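Local structure of YghZ aldo-keto reductase (Escherichia coli, 3N6Q) at residues 193-198 with 220-225. The protein probably reduces aldehydes and ketones with a nicotinamide cofactor, as a TIM-barrel member of the aldo-keto reductase family. Sequence-based numbering, arbitrary orientation.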
ATOM      1  N   GLN B 193      19.466  -4.417  19.341  1.00 13.35           N
ATOM      2  CA  GLN B 193      19.623  -4.063  20.735  1.00 11.64           C
ATOM      3  C   GLN B 193      19.941  -5.271  21.608  1.00 14.58           C
ATOM      4  O   GLN B 193      19.018  -5.975  22.059  1.00 15.27           O
ATOM      5  CB  GLN B 193      18.326  -3.331  21.231  1.00 11.53           C
ATOM      6  CG  GLN B 193      18.370  -2.942  22.653  1.00 10.97           C
ATOM      7  CD  GLN B 193      17.115  -2.128  23.048  1.00 16.43           C
ATOM      8  OE1 GLN B 193      16.560  -2.348  24.101  1.00 17.98           O
ATOM      9  NE2 GLN B 193      16.735  -1.160  22.243  1.00 15.58           N
ATOM     10  N   PRO B 194      21.254  -5.507  21.918  1.00 14.70           N
ATOM     11  CA  PRO B 194      21.659  -6.583  22.845  1.00 15.91           C
ATOM     12  C   PRO B 194      21.886  -6.023  24.240  1.00 16.35           C
ATOM     13  O   PRO B 194      22.133  -4.822  24.425  1.00 16.45           O
ATOM     14  CB  PRO B 194      22.993  -7.070  22.237  1.00 13.56           C
ATOM     15  CG  PRO B 194      23.629  -5.740  21.759  1.00 14.22           C
ATOM     16  CD  PRO B 194      22.410  -4.938  21.181  1.00 16.10           C
ATOM     17  N   SER B 195      21.850  -6.871  25.252  1.00 17.47           N
ATOM     18  CA  SER B 195      22.368  -6.456  26.542  1.00 15.87           C
ATOM     19  C   SER B 195      23.874  -6.532  26.355  1.00 16.39           C
ATOM     20  O   SER B 195      24.371  -7.585  25.945  1.00 14.58           O
ATOM     21  CB  SER B 195      21.995  -7.498  27.629  1.00 20.02           C
ATOM     22  OG  SER B 195      20.598  -7.403  27.903  1.00 21.51           O
ATOM     23  N   TYR B 196      24.586  -5.509  26.826  1.00 15.32           N
ATOM     24  CA  TYR B 196      26.046  -5.396  26.539  1.00 15.06           C
ATOM     25  C   TYR B 196      26.647  -4.398  27.511  1.00 17.63           C
ATOM     26  O   TYR B 196      26.152  -3.285  27.651  1.00 17.50           O
ATOM     27  CB  TYR B 196      26.220  -4.879  25.103  1.00 16.94           C
ATOM     28  CG  TYR B 196      27.666  -4.896  24.633  1.00 14.51           C
ATOM     29  CD1 TYR B 196      28.617  -5.690  25.277  1.00 17.54           C
ATOM     30  CD2 TYR B 196      28.076  -4.044  23.620  1.00 19.79           C
ATOM     31  CE1 TYR B 196      29.955  -5.748  24.787  1.00 21.00           C
ATOM     32  CE2 TYR B 196      29.414  -4.037  23.188  1.00 22.41           C
ATOM     33  CZ  TYR B 196      30.319  -4.908  23.748  1.00 21.96           C
ATOM     34  OH  TYR B 196      31.642  -4.913  23.282  1.00 24.21           O
ATOM     35  N   ASN B 197      27.635  -4.833  28.296  1.00 18.48           N
ATOM     36  CA  ASN B 197      28.300  -3.927  29.211  1.00 20.67           C
ATOM     37  C   ASN B 197      29.646  -4.556  29.598  1.00 21.88           C
ATOM     38  O   ASN B 197      30.020  -5.648  29.122  1.00 19.38           O
ATOM     39  CB  ASN B 197      27.437  -3.686  30.485  1.00 18.12           C
ATOM     40  CG  ASN B 197      26.971  -4.993  31.167  1.00 22.63           C
ATOM     41  OD1 ASN B 197      27.771  -5.755  31.695  1.00 22.64           O
ATOM     42  ND2 ASN B 197      25.645  -5.206  31.210  1.00 21.47           N
ATOM     43  N   LEU B 198      30.309  -3.934  30.560  1.00 23.55           N
ATOM     44  CA  LEU B 198      31.646  -4.396  30.897  1.00 24.08           C
ATOM     45  C   LEU B 198      31.645  -5.829  31.413  1.00 24.57           C
ATOM     46  O   LEU B 198      32.601  -6.563  31.184  1.00 25.43           O
ATOM     47  CB  LEU B 198      32.256  -3.474  31.957  1.00 25.04           C
ATOM     48  CG  LEU B 198      33.223  -2.401  31.494  1.00 25.89           C
ATOM     49  CD1 LEU B 198      33.653  -1.678  32.768  1.00 23.67           C
ATOM     50  CD2 LEU B 198      34.453  -3.017  30.850  1.00 27.10           C
ATOM     51  N   ILE B 220      22.730  -0.945  19.755  1.00 15.42           N
ATOM     52  CA  ILE B 220      22.420  -0.088  20.839  1.00 13.55           C
ATOM     53  C   ILE B 220      22.441  -0.911  22.114  1.00 14.34           C
ATOM     54  O   ILE B 220      21.768  -1.924  22.226  1.00 15.07           O
ATOM     55  CB  ILE B 220      21.108   0.750  20.617  1.00 15.77           C
ATOM     56  CG1 ILE B 220      20.845   1.567  21.869  1.00 15.14           C
ATOM     57  CG2 ILE B 220      19.920  -0.232  20.405  1.00  8.78           C
ATOM     58  CD1 ILE B 220      19.765   2.694  21.643  1.00 17.39           C
ATOM     59  N   ALA B 221      23.354  -0.567  23.029  1.00 12.56           N
ATOM     60  CA  ALA B 221      23.555  -1.379  24.215  1.00 12.09           C
ATOM     61  C   ALA B 221      22.480  -1.188  25.307  1.00 13.99           C
ATOM     62  O   ALA B 221      22.355  -0.119  25.936  1.00 16.06           O
ATOM     63  CB  ALA B 221      25.004  -1.105  24.830  1.00 14.67           C
ATOM     64  N   PHE B 222      21.791  -2.289  25.643  1.00 15.38           N
ATOM     65  CA  PHE B 222      20.787  -2.273  26.725  1.00 14.91           C
ATOM     66  C   PHE B 222      21.490  -2.671  28.025  1.00 16.46           C
ATOM     67  O   PHE B 222      22.445  -3.475  28.030  1.00 18.31           O
ATOM     68  CB  PHE B 222      19.711  -3.323  26.368  1.00 16.84           C
ATOM     69  CG  PHE B 222      18.641  -3.483  27.415  1.00 18.62           C
ATOM     70  CD1 PHE B 222      17.672  -2.494  27.583  1.00 21.03           C
ATOM     71  CD2 PHE B 222      18.600  -4.607  28.223  1.00 23.54           C
ATOM     72  CE1 PHE B 222      16.674  -2.613  28.557  1.00 23.81           C
ATOM     73  CE2 PHE B 222      17.607  -4.734  29.203  1.00 29.02           C
ATOM     74  CZ  PHE B 222      16.630  -3.735  29.358  1.00 23.38           C
ATOM     75  N   THR B 223      21.078  -2.061  29.144  1.00 15.57           N
ATOM     76  CA  THR B 223      21.707  -2.243  30.488  1.00 17.40           C
ATOM     77  C   THR B 223      23.250  -2.040  30.462  1.00 16.30           C
ATOM     78  O   THR B 223      23.990  -2.880  30.964  1.00 17.19           O
ATOM     79  CB  THR B 223      21.454  -3.575  31.207  1.00 17.70           C
ATOM     80  OG1 THR B 223      21.790  -4.707  30.375  1.00 19.83           O
ATOM     81  CG2 THR B 223      19.957  -3.658  31.665  1.00 24.63           C
ATOM     82  N   PRO B 224      23.681  -0.943  29.871  1.00 14.60           N
ATOM     83  CA  PRO B 224      25.163  -0.653  29.817  1.00 15.27           C
ATOM     84  C   PRO B 224      25.773  -0.443  31.198  1.00 18.17           C
ATOM     85  O   PRO B 224      27.010  -0.545  31.341  1.00 17.99           O
ATOM     86  CB  PRO B 224      25.236   0.638  28.983  1.00 16.10           C
ATOM     87  CG  PRO B 224      23.873   1.411  29.365  1.00 14.91           C
ATOM     88  CD  PRO B 224      22.853   0.218  29.434  1.00 13.14           C
ATOM     89  N   LEU B 225      24.933  -0.175  32.211  1.00 17.32           N
ATOM     90  CA  LEU B 225      25.396  -0.099  33.615  1.00 18.70           C
ATOM     91  C   LEU B 225      25.124  -1.333  34.451  1.00 20.42           C
ATOM     92  O   LEU B 225      25.379  -1.317  35.673  1.00 21.59           O
ATOM     93  CB  LEU B 225      24.874   1.171  34.308  1.00 19.90           C
ATOM     94  CG  LEU B 225      25.245   2.504  33.645  1.00 18.98           C
ATOM     95  CD1 LEU B 225      24.676   3.633  34.478  1.00 23.65           C
ATOM     96  CD2 LEU B 225      26.806   2.662  33.556  1.00 18.73           C
TER
HETATM   97  O   HOH W   1      29.623  -1.094  30.430  1.00 15.84           O
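Two polar side chains of 193-198, Ser195 and Gln193, touch the Phe222 ring. Ser195 OG comes up in the plane of the ring, at its edge, 3.5 Å from Phe222 CD2. The Gln193 side chain slants across that of Phe222, the amide and ring planes only 16° apart. Gln193 OE1 stands 3.7 Å from Phe222 CD1. Gln193 gets there as a nearly straight chain whose CG stands opposite its own N (chi1 179°); on the way it runs alongside Ile220, pointing the same way, Gln193 CB 3.6 Å from Ile220 CG2. NE2 at its end makes weak hydrogen bonds to Asp61 and Tyr136.

Here two neighbouring parallel strands of the TIM barrel, 191-193 and 218-221, run into the loops that follow, and the backbones stay paired as they do. Phe222 N donates to Pro194 O (2.8 Å) and Tyr196 N to Phe222 O, which makes a single parallel bridge of Ser195 with Phe222. That same oxygen also accepts Thr223 OG1, which sits well above the carbonyl plane.

Farther along, Asn197 reaches across with ND2, 2.9 Å from Thr223 O, in a bent bond. With chi1 at 52°, Asn197 CG sits over the backbone between N and C, from where ND2 can reach Thr223 O; OD1 is held by Leu199 N, so both ends of the amide are fixed. Tyr196 O, buried with no conventional hydrogen-bond partner, faces Pro224 CA in a CH...O contact. Beyond it, one water links Leu198 N to Pro224 O.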